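Long-range contact in transcriptional regulator containing CBS domains (Streptococcus pneumoniae, PDB 6UOF), which probably regulates transcription, using a pair of CBS domains, the part crystallised here, that may sense an adenine-containing ligand: residues A[86-98]-A[107-119]. Sequence-based numbering, arbitrary orientation.
Sequences VSQRMIAEDFEMV and LLGVVTRRDVMEK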
loop_
_atom_site.group_PDB
_atom_site.type_symbol
_atom_site.label_atom_id
_atom_site.label_comp_id
_atom_site.label_asym_id
_atom_site.label_seq_id
_atom_site.Cartn_x
_atom_site.Cartn_y
_atom_site.Cartn_z
ATOM N N VAL A 86 -4.858 5.695 -13.097
ATOM C CA VAL A 86 -4.811 4.743 -11.952
ATOM C C VAL A 86 -5.958 3.735 -12.078
ATOM O O VAL A 86 -5.724 2.532 -11.908
ATOM C CB VAL A 86 -4.866 5.485 -10.603
ATOM C CG1 VAL A 86 -4.938 4.525 -9.429
ATOM C CG2 VAL A 86 -3.700 6.444 -10.441
ATOM N N SER A 87 -7.172 4.211 -12.368
ATOM C CA SER A 87 -8.335 3.287 -12.451
ATOM C C SER A 87 -8.123 2.257 -13.570
ATOM O O SER A 87 -8.423 1.066 -13.341
ATOM C CB SER A 87 -9.624 4.051 -12.631
ATOM O OG SER A 87 -9.684 4.666 -13.907
ATOM N N GLN A 88 -7.619 2.704 -14.722
ATOM C CA GLN A 88 -7.369 1.816 -15.888
ATOM C C GLN A 88 -6.480 0.642 -15.461
ATOM O O GLN A 88 -6.783 -0.513 -15.812
ATOM C CB GLN A 88 -6.712 2.622 -17.011
ATOM C CG GLN A 88 -7.653 3.624 -17.664
ATOM C CD GLN A 88 -6.927 4.683 -18.460
ATOM O OE1 GLN A 88 -5.720 4.606 -18.684
ATOM N NE2 GLN A 88 -7.668 5.690 -18.895
ATOM N N ARG A 89 -5.404 0.938 -14.736
ATOM C CA ARG A 89 -4.447 -0.122 -14.332
ATOM C C ARG A 89 -5.000 -0.968 -13.187
ATOM O O ARG A 89 -4.794 -2.180 -13.163
ATOM C CB ARG A 89 -3.093 0.492 -13.988
ATOM C CG ARG A 89 -2.022 -0.559 -13.780
ATOM C CD ARG A 89 -0.632 0.029 -13.798
ATOM N NE ARG A 89 0.351 -0.986 -13.456
ATOM C CZ ARG A 89 1.656 -0.758 -13.384
ATOM N NH1 ARG A 89 2.127 0.452 -13.642
ATOM N NH2 ARG A 89 2.489 -1.735 -13.061
HETATM N N MSE A 90 -5.715 -0.359 -12.232
HETATM C CA MSE A 90 -6.277 -1.141 -11.145
HETATM C C MSE A 90 -7.274 -2.163 -11.707
HETATM O O MSE A 90 -7.344 -3.290 -11.218
HETATM C CB MSE A 90 -6.928 -0.214 -10.113
HETATM C CG MSE A 90 -5.947 0.736 -9.432
HETATM SE SE MSE A 90 -6.710 1.639 -7.857
HETATM C CE MSE A 90 -6.617 0.233 -6.487
ATOM N N ILE A 91 -8.038 -1.772 -12.736
ATOM C CA ILE A 91 -8.998 -2.696 -13.338
ATOM C C ILE A 91 -8.250 -3.774 -14.140
ATOM O O ILE A 91 -8.547 -4.986 -13.953
ATOM C CB ILE A 91 -10.009 -1.927 -14.212
ATOM C CG1 ILE A 91 -10.978 -1.118 -13.344
ATOM C CG2 ILE A 91 -10.770 -2.865 -15.145
ATOM C CD1 ILE A 91 -11.646 0.018 -14.065
ATOM N N ALA A 92 -7.329 -3.358 -15.006
ATOM C CA ALA A 92 -6.654 -4.322 -15.900
ATOM C C ALA A 92 -5.836 -5.334 -15.098
ATOM O O ALA A 92 -5.795 -6.500 -15.523
ATOM C CB ALA A 92 -5.771 -3.579 -16.877
ATOM N N GLU A 93 -5.211 -4.916 -13.987
ATOM C CA GLU A 93 -4.259 -5.765 -13.207
ATOM C C GLU A 93 -4.832 -6.196 -11.848
ATOM O O GLU A 93 -4.102 -6.827 -11.074
ATOM C CB GLU A 93 -2.926 -5.023 -13.104
ATOM C CG GLU A 93 -2.312 -4.759 -14.472
ATOM C CD GLU A 93 -1.017 -3.962 -14.495
ATOM O OE1 GLU A 93 -0.363 -3.854 -13.451
ATOM O OE2 GLU A 93 -0.678 -3.436 -15.566
ATOM N N ASP A 94 -6.097 -5.868 -11.587
ATOM C CA ASP A 94 -6.871 -6.280 -10.384
ATOM C C ASP A 94 -6.159 -5.849 -9.096
ATOM O O ASP A 94 -5.861 -6.688 -8.239
ATOM C CB ASP A 94 -7.212 -7.770 -10.410
ATOM C CG ASP A 94 -8.403 -8.098 -9.525
ATOM O OD1 ASP A 94 -9.410 -7.341 -9.579
ATOM O OD2 ASP A 94 -8.320 -9.088 -8.785
ATOM N N PHE A 95 -5.882 -4.560 -8.986
ATOM C CA PHE A 95 -5.334 -4.021 -7.725
ATOM C C PHE A 95 -6.464 -3.569 -6.796
ATOM O O PHE A 95 -7.512 -3.054 -7.261
ATOM C CB PHE A 95 -4.464 -2.791 -7.998
ATOM C CG PHE A 95 -3.082 -3.081 -8.519
ATOM C CD1 PHE A 95 -2.822 -3.173 -9.881
ATOM C CD2 PHE A 95 -2.026 -3.233 -7.632
ATOM C CE1 PHE A 95 -1.532 -3.411 -10.335
ATOM C CE2 PHE A 95 -0.747 -3.489 -8.094
ATOM C CZ PHE A 95 -0.509 -3.587 -9.443
ATOM N N GLU A 96 -6.199 -3.659 -5.498
ATOM C CA GLU A 96 -7.116 -3.172 -4.431
ATOM C C GLU A 96 -6.547 -1.898 -3.808
ATOM O O GLU A 96 -7.283 -1.087 -3.264
ATOM C CB GLU A 96 -7.278 -4.227 -3.336
ATOM C CG GLU A 96 -8.063 -5.459 -3.756
ATOM C CD GLU A 96 -9.574 -5.299 -3.733
ATOM O OE1 GLU A 96 -10.264 -6.330 -3.657
ATOM O OE2 GLU A 96 -10.059 -4.149 -3.755
HETATM N N MSE A 97 -5.229 -1.700 -3.942
HETATM C CA MSE A 97 -4.517 -0.604 -3.203
HETATM C C MSE A 97 -3.259 -0.280 -3.999
HETATM O O MSE A 97 -2.685 -1.186 -4.578
HETATM C CB MSE A 97 -4.150 -1.118 -1.808
HETATM C CG MSE A 97 -3.364 -0.192 -0.896
HETATM SE SE MSE A 97 -1.437 -0.273 -1.190
HETATM C CE MSE A 97 -0.769 -2.025 -0.684
ATOM N N VAL A 98 -2.905 0.998 -4.088
ATOM C CA VAL A 98 -1.671 1.424 -4.731
ATOM C C VAL A 98 -0.964 2.408 -3.806
ATOM O O VAL A 98 -1.576 3.377 -3.333
ATOM C CB VAL A 98 -1.909 2.062 -6.108
ATOM C CG1 VAL A 98 -0.591 2.396 -6.798
ATOM C CG2 VAL A 98 -2.766 1.173 -6.995
ATOM N N LEU A 107 7.177 6.971 1.301
ATOM C CA LEU A 107 5.708 6.770 1.407
ATOM C C LEU A 107 4.946 8.013 1.887
ATOM O O LEU A 107 5.305 8.577 2.929
ATOM C CB LEU A 107 5.438 5.612 2.369
ATOM C CG LEU A 107 3.971 5.195 2.503
ATOM C CD1 LEU A 107 3.435 4.632 1.196
ATOM C CD2 LEU A 107 3.808 4.187 3.617
ATOM N N LEU A 108 3.859 8.324 1.177
ATOM C CA LEU A 108 2.872 9.349 1.590
ATOM C C LEU A 108 1.603 8.654 2.092
ATOM O O LEU A 108 0.962 9.160 3.034
ATOM C CB LEU A 108 2.545 10.256 0.405
ATOM C CG LEU A 108 3.667 11.198 -0.022
ATOM C CD1 LEU A 108 3.311 11.863 -1.334
ATOM C CD2 LEU A 108 3.953 12.216 1.067
ATOM N N GLY A 109 1.193 7.568 1.442
ATOM C CA GLY A 109 -0.063 6.911 1.831
ATOM C C GLY A 109 -0.493 5.967 0.743
ATOM O O GLY A 109 0.374 5.411 0.053
ATOM N N VAL A 110 -1.798 5.790 0.588
ATOM C CA VAL A 110 -2.313 4.840 -0.438
ATOM C C VAL A 110 -3.555 5.399 -1.112
ATOM O O VAL A 110 -4.228 6.284 -0.551
ATOM C CB VAL A 110 -2.683 3.484 0.185
ATOM C CG1 VAL A 110 -1.566 2.876 1.008
ATOM C CG2 VAL A 110 -3.977 3.560 0.986
ATOM N N VAL A 111 -3.861 4.877 -2.295
ATOM C CA VAL A 111 -5.196 5.082 -2.929
ATOM C C VAL A 111 -5.865 3.705 -2.950
ATOM O O VAL A 111 -5.190 2.695 -3.249
ATOM C CB VAL A 111 -5.152 5.711 -4.329
ATOM C CG1 VAL A 111 -4.578 7.098 -4.288
ATOM C CG2 VAL A 111 -4.435 4.863 -5.352
ATOM N N THR A 112 -7.139 3.675 -2.587
ATOM C CA THR A 112 -7.872 2.387 -2.555
ATOM C C THR A 112 -8.777 2.271 -3.781
ATOM O O THR A 112 -9.268 3.295 -4.295
ATOM C CB THR A 112 -8.713 2.218 -1.287
ATOM O OG1 THR A 112 -9.801 3.139 -1.405
ATOM C CG2 THR A 112 -7.928 2.421 -0.006
ATOM N N ARG A 113 -9.050 1.034 -4.176
ATOM C CA ARG A 113 -9.911 0.746 -5.345
ATOM C C ARG A 113 -11.308 1.342 -5.131
ATOM O O ARG A 113 -11.831 1.985 -6.056
ATOM C CB ARG A 113 -10.000 -0.770 -5.550
ATOM C CG ARG A 113 -10.761 -1.178 -6.795
ATOM C CD ARG A 113 -10.942 -2.691 -6.803
ATOM N NE ARG A 113 -11.595 -3.081 -8.041
ATOM C CZ ARG A 113 -10.978 -3.488 -9.153
ATOM N NH1 ARG A 113 -9.657 -3.584 -9.210
ATOM N NH2 ARG A 113 -11.690 -3.777 -10.227
ATOM N N ARG A 114 -11.889 1.151 -3.947
ATOM C CA ARG A 114 -13.270 1.655 -3.731
ATOM C C ARG A 114 -13.308 3.178 -3.920
ATOM O O ARG A 114 -14.250 3.678 -4.541
ATOM C CB ARG A 114 -13.769 1.291 -2.331
ATOM C CG ARG A 114 -15.272 1.440 -2.167
ATOM C CD ARG A 114 -15.760 1.646 -0.744
ATOM N NE ARG A 114 -15.857 3.063 -0.392
ATOM C CZ ARG A 114 -14.897 3.794 0.175
ATOM N NH1 ARG A 114 -13.727 3.257 0.480
ATOM N NH2 ARG A 114 -15.119 5.069 0.445
ATOM N N ASP A 115 -12.318 3.901 -3.399
ATOM C CA ASP A 115 -12.370 5.375 -3.550
ATOM C C ASP A 115 -12.211 5.760 -5.020
ATOM O O ASP A 115 -12.907 6.671 -5.473
ATOM C CB ASP A 115 -11.304 6.033 -2.681
ATOM C CG ASP A 115 -11.586 5.945 -1.193
ATOM O OD1 ASP A 115 -12.780 5.882 -0.827
ATOM O OD2 ASP A 115 -10.620 5.992 -0.403
ATOM N N VAL A 116 -11.333 5.076 -5.744
ATOM C CA VAL A 116 -11.096 5.418 -7.171
ATOM C C VAL A 116 -12.352 5.122 -7.986
ATOM O O VAL A 116 -12.769 5.933 -8.805
ATOM C CB VAL A 116 -9.871 4.656 -7.704
ATOM C CG1 VAL A 116 -9.791 4.709 -9.222
ATOM C CG2 VAL A 116 -8.581 5.158 -7.071
HETATM N N MSE A 117 -12.991 3.986 -7.705
HETATM C CA MSE A 117 -14.139 3.622 -8.522
HETATM C C MSE A 117 -15.352 4.496 -8.201
HETATM O O MSE A 117 -16.153 4.791 -9.086
HETATM C CB MSE A 117 -14.504 2.149 -8.323
HETATM C CG MSE A 117 -13.448 1.166 -8.781
HETATM SE SE MSE A 117 -12.581 1.594 -10.512
HETATM C CE MSE A 117 -10.775 0.910 -10.279
ATOM N N GLU A 118 -15.507 4.871 -6.927
ATOM C CA GLU A 118 -16.655 5.665 -6.517
ATOM C C GLU A 118 -16.492 7.100 -7.028
ATOM O O GLU A 118 -17.526 7.735 -7.298
ATOM C CB GLU A 118 -16.840 5.574 -5.002
ATOM C CG GLU A 118 -17.340 4.208 -4.555
ATOM C CD GLU A 118 -17.606 4.050 -3.067
ATOM O OE1 GLU A 118 -17.253 4.966 -2.304
ATOM O OE2 GLU A 118 -18.165 2.997 -2.677
ATOM N N LYS A 119 -15.249 7.583 -7.169
ATOM C CA LYS A 119 -14.974 8.959 -7.676
ATOM C C LYS A 119 -14.320 8.880 -9.062
ATOM O O LYS A 119 -14.739 9.655 -9.949
ATOM C CB LYS A 119 -14.091 9.748 -6.709
ATOM C CG LYS A 119 -14.727 10.072 -5.364
ATOM C CD LYS A 119 -14.689 8.961 -4.349
ATOM C CE LYS A 119 -15.298 9.377 -3.027
ATOM N NZ LYS A 119 -15.080 8.348 -1.980
HETATM O O HOH W 1 -10.076 -5.560 -11.764
#
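Arg113 reaches from the start of helix 113-118 to the C-terminal end of helix 86-93 and binds the backbone there. Its chain runs extended, CG anti to the backbone N (chi1 -175°), until chi4 near 95° turns the guanidinium. NH1 then grips two carbonyls: Phe95 O at 2.9 Å, in the guanidinium plane and nearly straight, and Met90 O at 3.1 Å, a more bent bond entering from above the carbonyl plane. Met90 O also accepts from Phe95 N, within the Schellman motif in which Asp94 leaves the helix, so it takes two donors, and Arg113 ties the helix end and the residue after the turn to the start of helix 113-118. Water 1 joins Arg113 NH2, Asp94 OD1 and Ile91 O; the direct link from Asp94 OD1 to the guanidinium is a long salt bridge, with OD1 well out of its plane.

Backbone bonds continue the join. Arg113 N donates to Glu96 O (2.9 Å), and Val98 and Val111 exchange two bonds as an antiparallel hydrogen-bonded pair. Met97 and Thr112 form the adjoining non-hydrogen-bonded pair; Thr112 also N-caps helix 113-118 through OG1, which accepts from Asp115 N.

Carbon contacts, mostly between apolar side chains, join the helices; the axes of the segments 86-93 and 113-118 approach to 10.2 Å. Ser87 CB meets Val116 CG1, and Met117 CE packs on Ile91 CG1. In one of two modelled conformers Met90, bent at chi3, brings CE over the backbone of Arg113. Between helix and hairpin, Val86 CG1 and Val111 CG2 meet tip to tip, beside Val5 of helix 5-8. On the other face of the sheet, Met97 SE lies across Val110 CG1 (3.8 Å), and both residues touch Tyr15.

This helix-strand-strand-helix succession, two helices on one face of a hairpin, is the alpha-beta-beta-alpha part of the beta-alpha-beta-beta-alpha CBS fold, here in the second domain of the pair.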